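Local structure of putative Oleoyl-[acyl-carrier protein] thioesterase (2OWN) at residues Q15-Y20 / R77-V82; I72-R77 / Q108-I113. The protein probably hydrolyses the thioester of oleoyl-[acyl-carrier protein], releasing the fatty acid from its carrier. All blocks are in the same frame, centred on the assembly; numbering follows the deposited sequence.

Contact 1 (Q15-Y20 / R77-V82); sequences QHRITY and RQDEVV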
loop_
_atom_site.group_PDB
_atom_site.type_symbol
_atom_site.label_atom_id
_atom_site.label_comp_id
_atom_site.label_asym_id
_atom_site.label_seq_id
_atom_site.Cartn_x
_atom_site.Cartn_y
_atom_site.Cartn_z
ATOM N N GLN B 15 -8.181 17.023 2.860
ATOM C CA GLN B 15 -9.139 15.927 2.716
ATOM C C GLN B 15 -8.453 14.748 2.013
ATOM O O GLN B 15 -7.545 14.943 1.187
ATOM C CB GLN B 15 -10.397 16.363 1.969
ATOM C CG GLN B 15 -11.211 17.432 2.726
ATOM C CD GLN B 15 -12.457 17.909 1.983
ATOM O OE1 GLN B 15 -13.016 17.209 1.128
ATOM N NE2 GLN B 15 -12.911 19.111 2.324
ATOM N N HIS B 16 -8.860 13.534 2.376
ATOM C CA HIS B 16 -8.334 12.300 1.779
ATOM C C HIS B 16 -9.449 11.263 1.647
ATOM O O HIS B 16 -10.120 10.947 2.633
ATOM C CB HIS B 16 -7.175 11.708 2.593
ATOM C CG HIS B 16 -6.617 10.445 2.001
ATOM N ND1 HIS B 16 -5.675 10.451 0.997
ATOM C CD2 HIS B 16 -6.909 9.145 2.236
ATOM C CE1 HIS B 16 -5.404 9.209 0.646
ATOM N NE2 HIS B 16 -6.136 8.393 1.384
ATOM N N ARG B 17 -9.559 10.707 0.443
ATOM C CA ARG B 17 -10.512 9.677 0.105
ATOM C C ARG B 17 -9.791 8.363 0.409
ATOM O O ARG B 17 -8.758 8.057 -0.221
ATOM C CB ARG B 17 -10.957 9.812 -1.363
ATOM C CG ARG B 17 -11.844 8.732 -1.920
ATOM C CD ARG B 17 -11.089 7.488 -2.408
ATOM N NE ARG B 17 -12.052 6.573 -2.950
ATOM C CZ ARG B 17 -12.487 6.544 -4.207
ATOM N NH1 ARG B 17 -12.049 7.383 -5.177
ATOM N NH2 ARG B 17 -13.384 5.627 -4.501
ATOM N N ILE B 18 -10.371 7.566 1.309
ATOM C CA ILE B 18 -9.831 6.253 1.695
ATOM C C ILE B 18 -10.205 5.284 0.567
ATOM O O ILE B 18 -11.392 5.130 0.269
ATOM C CB ILE B 18 -10.406 5.746 3.032
ATOM C CG1 ILE B 18 -10.083 6.699 4.195
ATOM C CG2 ILE B 18 -9.892 4.313 3.385
ATOM C CD1 ILE B 18 -8.607 6.774 4.598
ATOM N N THR B 19 -9.193 4.692 -0.076
ATOM C CA THR B 19 -9.381 3.738 -1.179
ATOM C C THR B 19 -9.465 2.314 -0.636
ATOM O O THR B 19 -9.022 2.056 0.490
ATOM C CB THR B 19 -8.224 3.820 -2.215
ATOM O OG1 THR B 19 -6.988 3.443 -1.597
ATOM C CG2 THR B 19 -8.094 5.236 -2.775
ATOM N N TYR B 20 -10.015 1.401 -1.449
ATOM C CA TYR B 20 -10.129 -0.042 -1.103
ATOM C C TYR B 20 -8.729 -0.656 -0.778
ATOM O O TYR B 20 -8.603 -1.467 0.151
ATOM C CB TYR B 20 -10.865 -0.852 -2.224
ATOM C CG TYR B 20 -10.028 -1.045 -3.470
ATOM C CD1 TYR B 20 -10.005 -0.084 -4.498
ATOM C CD2 TYR B 20 -9.158 -2.175 -3.582
ATOM C CE1 TYR B 20 -9.163 -0.252 -5.619
ATOM C CE2 TYR B 20 -8.311 -2.339 -4.677
ATOM C CZ TYR B 20 -8.324 -1.376 -5.692
ATOM O OH TYR B 20 -7.522 -1.556 -6.749
ATOM N N ARG B 77 -13.311 4.280 7.082
ATOM C CA ARG B 77 -13.931 3.249 6.235
ATOM C C ARG B 77 -13.567 3.477 4.771
ATOM O O ARG B 77 -13.210 4.605 4.392
ATOM C CB ARG B 77 -15.459 3.322 6.372
ATOM C CG ARG B 77 -16.006 2.993 7.770
ATOM C CD ARG B 77 -17.377 3.647 8.025
ATOM N NE ARG B 77 -18.377 3.404 6.980
ATOM C CZ ARG B 77 -19.593 3.980 6.906
ATOM N NH1 ARG B 77 -20.028 4.877 7.819
ATOM N NH2 ARG B 77 -20.398 3.661 5.878
ATOM N N GLN B 78 -13.681 2.414 3.957
ATOM C CA GLN B 78 -13.448 2.479 2.493
ATOM C C GLN B 78 -14.423 3.508 1.890
ATOM O O GLN B 78 -15.601 3.531 2.260
ATOM C CB GLN B 78 -13.675 1.124 1.813
ATOM C CG GLN B 78 -13.451 1.083 0.294
ATOM C CD GLN B 78 -13.883 -0.231 -0.339
ATOM O OE1 GLN B 78 -13.824 -1.276 0.283
ATOM N NE2 GLN B 78 -14.321 -0.169 -1.583
ATOM N N ASP B 79 -13.893 4.352 1.002
ATOM C CA ASP B 79 -14.613 5.447 0.304
ATOM C C ASP B 79 -15.066 6.636 1.178
ATOM O O ASP B 79 -15.784 7.519 0.684
ATOM C CB ASP B 79 -15.774 4.887 -0.567
ATOM C CG ASP B 79 -15.306 3.836 -1.564
ATOM O OD1 ASP B 79 -14.114 3.817 -1.908
ATOM O OD2 ASP B 79 -16.125 3.001 -1.986
ATOM N N GLU B 80 -14.579 6.707 2.427
ATOM C CA GLU B 80 -14.896 7.794 3.339
ATOM C C GLU B 80 -13.899 8.912 3.018
ATOM O O GLU B 80 -12.710 8.636 2.772
ATOM C CB GLU B 80 -14.758 7.365 4.799
ATOM C CG GLU B 80 -15.285 8.389 5.793
ATOM C CD GLU B 80 -15.065 8.033 7.248
ATOM O OE1 GLU B 80 -14.550 6.942 7.567
ATOM O OE2 GLU B 80 -15.398 8.890 8.080
ATOM N N VAL B 81 -14.384 10.151 3.013
ATOM C CA VAL B 81 -13.558 11.329 2.769
ATOM C C VAL B 81 -13.262 11.834 4.175
ATOM O O VAL B 81 -14.174 12.344 4.842
ATOM C CB VAL B 81 -14.245 12.372 1.870
ATOM C CG1 VAL B 81 -13.366 13.602 1.689
ATOM C CG2 VAL B 81 -14.550 11.759 0.506
ATOM N N VAL B 82 -12.022 11.621 4.633
ATOM C CA VAL B 82 -11.551 12.062 5.962
ATOM C C VAL B 82 -10.727 13.337 5.845
ATOM O O VAL B 82 -10.099 13.567 4.810
ATOM C CB VAL B 82 -10.695 10.995 6.714
ATOM C CG1 VAL B 82 -11.533 9.755 7.003
ATOM C CG2 VAL B 82 -9.366 10.642 5.965
HETATM O O HOH W 1 -12.093 2.501 -3.016
#
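Ile-18 lies with its branched carbons over two carbonyl oxygens of the facing turn: CB is 3.3 Å from Arg-77 O, and CG1 packs near Glu-80 O. Its CD1 reaches on to Val-82 CG2 at 4.2 Å, the two side chains slanting across one another, while Ile-37 of helix 31-48 packs on both residues. His-16 and Val-82 form an antiparallel hydrogen-bonded pair with bonds in both directions, His-16 N to Val-82 O at 2.7 Å and Val-82 N to His-16 O at 2.8 Å. The non-hydrogen-bonded pair of Arg-17 and Val-81 follows. Beyond it Ile-18 N donates to Glu-80 O, and Ile-18 O receives Asp-79 N, so backbone bonds continue past the last beta bridge into the type II turn of Arg-77 to Glu-80. Arg-17 has CG anti to its backbone N (chi1 174°) and bends at the next bond (chi2 -83°), which carries the guanidinium alongside Asp-79. NH2 forms a salt bridge to Asp-79 OD1 at 3.2 Å; the carboxylate oxygen lies in the guanidinium plane but is approached from above its own, the two planes being 68° apart. The same NH2 has a second carboxylate partner, Asp-44 of the second subunit. A water fixes Asp-79 OD1 further, donating to it at 2.7 Å while accepting from Tyr-20 N. The extended chain of Gln-78 brings its amide against Tyr-20 CB, NE2 at 3.6 Å, and the Tyr-20 hydroxyl bonds to Asp-36 O of the second subunit. This is an antiparallel pairing of strand 12-17 with strand 81-91 in the N-terminal hotdog domain, with helix 31-48 against the face that carries His-16 and Val-82 and the dimer partner meeting Arg-17 and Tyr-20.

Contact 2 (I72-R77 / Q108-I113); sequences ITRMPR and QQLAYI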
loop_
_atom_site.group_PDB
_atom_site.type_symbol
_atom_site.label_atom_id
_atom_site.label_comp_id
_atom_site.label_asym_id
_atom_site.label_seq_id
_atom_site.Cartn_x
_atom_site.Cartn_y
_atom_site.Cartn_z
ATOM N N ILE B 72 -7.543 5.775 18.990
ATOM C CA ILE B 72 -8.490 5.440 17.907
ATOM C C ILE B 72 -9.942 5.292 18.400
ATOM O O ILE B 72 -10.226 4.399 19.195
ATOM C CB ILE B 72 -8.040 4.139 17.152
ATOM C CG1 ILE B 72 -6.607 4.294 16.604
ATOM C CG2 ILE B 72 -9.010 3.792 16.003
ATOM C CD1 ILE B 72 -6.057 3.078 15.941
ATOM N N THR B 73 -10.832 6.184 17.927
ATOM C CA THR B 73 -12.290 6.145 18.204
ATOM C C THR B 73 -12.836 5.089 17.223
ATOM O O THR B 73 -13.549 4.165 17.624
ATOM C CB THR B 73 -12.959 7.521 18.042
ATOM O OG1 THR B 73 -12.387 8.431 18.991
ATOM C CG2 THR B 73 -14.469 7.444 18.271
ATOM N N ARG B 74 -12.547 5.289 15.937
ATOM C CA ARG B 74 -12.857 4.304 14.875
ATOM C C ARG B 74 -11.943 4.556 13.679
ATOM O O ARG B 74 -11.606 5.714 13.414
ATOM C CB ARG B 74 -14.327 4.262 14.434
ATOM C CG ARG B 74 -14.863 5.416 13.588
ATOM C CD ARG B 74 -16.233 5.080 13.095
ATOM N NE ARG B 74 -16.737 6.126 12.215
ATOM C CZ ARG B 74 -16.495 6.256 10.904
ATOM N NH1 ARG B 74 -15.684 5.421 10.231
ATOM N NH2 ARG B 74 -17.060 7.283 10.254
HETATM N N MSE B 75 -11.570 3.491 12.968
HETATM C CA MSE B 75 -10.713 3.612 11.787
HETATM C C MSE B 75 -11.539 4.116 10.607
HETATM O O MSE B 75 -12.748 3.821 10.552
HETATM C CB MSE B 75 -10.034 2.284 11.416
HETATM C CG MSE B 75 -9.073 1.793 12.485
HETATM SE SE MSE B 75 -7.545 2.993 12.691
HETATM C CE MSE B 75 -6.452 2.412 11.205
ATOM N N PRO B 76 -10.926 4.938 9.712
ATOM C CA PRO B 76 -11.648 5.367 8.516
ATOM C C PRO B 76 -12.113 4.165 7.645
ATOM O O PRO B 76 -11.407 3.153 7.568
ATOM C CB PRO B 76 -10.606 6.208 7.777
ATOM C CG PRO B 76 -9.750 6.727 8.820
ATOM C CD PRO B 76 -9.602 5.599 9.764
ATOM N N ARG B 77 -13.311 4.280 7.082
ATOM C CA ARG B 77 -13.931 3.249 6.235
ATOM C C ARG B 77 -13.567 3.477 4.771
ATOM O O ARG B 77 -13.210 4.605 4.392
ATOM C CB ARG B 77 -15.459 3.322 6.372
ATOM C CG ARG B 77 -16.006 2.993 7.770
ATOM C CD ARG B 77 -17.377 3.647 8.025
ATOM N NE ARG B 77 -18.377 3.404 6.980
ATOM C CZ ARG B 77 -19.593 3.980 6.906
ATOM N NH1 ARG B 77 -20.028 4.877 7.819
ATOM N NH2 ARG B 77 -20.398 3.661 5.878
ATOM N N GLN B 108 -16.500 14.857 13.359
ATOM C CA GLN B 108 -16.274 13.988 14.536
ATOM C C GLN B 108 -14.906 13.307 14.449
ATOM O O GLN B 108 -14.522 12.840 13.368
ATOM C CB GLN B 108 -17.391 12.947 14.705
ATOM C CG GLN B 108 -18.771 13.564 14.985
ATOM N N GLN B 109 -14.196 13.239 15.583
ATOM C CA GLN B 109 -12.847 12.639 15.650
ATOM C C GLN B 109 -12.851 11.109 15.493
ATOM O O GLN B 109 -13.515 10.398 16.266
ATOM C CB GLN B 109 -12.112 13.042 16.945
ATOM C CG GLN B 109 -10.704 12.450 17.159
ATOM C CD GLN B 109 -10.042 12.986 18.414
ATOM O OE1 GLN B 109 -9.817 14.178 18.530
ATOM N NE2 GLN B 109 -9.659 12.092 19.324
ATOM N N LEU B 110 -12.056 10.639 14.526
ATOM C CA LEU B 110 -11.851 9.222 14.212
ATOM C C LEU B 110 -10.579 8.730 14.913
ATOM O O LEU B 110 -10.583 7.645 15.518
ATOM C CB LEU B 110 -11.762 9.007 12.691
ATOM C CG LEU B 110 -12.987 9.383 11.857
ATOM C CD1 LEU B 110 -12.725 9.043 10.397
ATOM C CD2 LEU B 110 -14.256 8.680 12.322
ATOM N N ALA B 111 -9.488 9.502 14.783
ATOM C CA ALA B 111 -8.198 9.204 15.428
ATOM C C ALA B 111 -7.430 10.474 15.831
ATOM O O ALA B 111 -7.606 11.531 15.216
ATOM C CB ALA B 111 -7.335 8.305 14.547
ATOM N N TYR B 112 -6.629 10.344 16.894
ATOM C CA TYR B 112 -5.775 11.412 17.457
ATOM C C TYR B 112 -4.389 10.806 17.687
ATOM O O TYR B 112 -4.269 9.830 18.444
ATOM C CB TYR B 112 -6.391 11.980 18.735
ATOM C CG TYR B 112 -5.490 12.898 19.538
ATOM C CD1 TYR B 112 -5.050 14.128 19.000
ATOM C CD2 TYR B 112 -5.100 12.566 20.862
ATOM C CE1 TYR B 112 -4.211 15.005 19.756
ATOM C CE2 TYR B 112 -4.263 13.441 21.631
ATOM C CZ TYR B 112 -3.832 14.652 21.066
ATOM O OH TYR B 112 -3.029 15.492 21.786
ATOM N N ILE B 113 -3.379 11.383 17.022
ATOM C CA ILE B 113 -1.993 10.934 17.079
ATOM C C ILE B 113 -1.095 12.013 17.675
ATOM O O ILE B 113 -1.213 13.185 17.299
ATOM C CB ILE B 113 -1.442 10.559 15.671
ATOM C CG1 ILE B 113 -2.346 9.528 14.963
ATOM C CG2 ILE B 113 0.011 10.045 15.757
ATOM C CD1 ILE B 113 -1.877 9.129 13.558
HETATM O O HOH W 2 -9.570 9.437 18.577
#
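Leu-110 O takes two backbone donors from the loop that faces it: Thr-73 N at 2.8 Å, tilted out of the carbonyl plane, and Arg-74 N at 3.1 Å, which lies in that plane on a lone pair. Thr-73 OG1 and Gln-109 NE2 share a water, which accepts from the amide at 2.8 Å; NE2 also bonds to a glycerol, probably from the crystallisation liquor. Ile-72 and Ala-111 form a non-hydrogen-bonded antiparallel pair just beside the doubly used carbonyl, where strand 61-72 ends against strand 109-121 of the hotdog sheet. Here Leu-110 and Ala-111 both face Ile-102 of strand 95-103, a classic beta bulge, at the point where the chain turns a corner. The Leu-110 side chain runs alongside Arg-74, with CD2 3.6 Å from Arg-74 CG and 3.5 Å above the guanidinium plane, offset toward its rim. Arg-74 gets there with CG lodged between its backbone N and carbonyl carbon (chi1 73°) and an extended chain to NE. Its NH2 is paired with Glu-80 OE2, and NH1 adds a weak bond to Met-75 O. The other methyl of Leu-110, CD1, packs on Pro-76 CG at 4.1 Å.

From the N terminus the chain leaves strand 12-17 through residues 15-20, goes through helix 31-48 and strand 61-72, and returns at 77-82, where contact 1 closes that long excursion. Contact 2 begins inside it, at 72-77, and closes later at 108-113, after strands 81-91 and 95-103. The two closures therefore cross rather than nest, and Arg-77 belongs to both. The connection between strands 61-72 and 81-91 is thus held by the N-terminal strand at one end and by strand 109-121 at the other. Between the contacts, Ile-18 packs on Pro-76 and Val-82 meets Leu-110, so the two contacts touch, and both reach the same sheet.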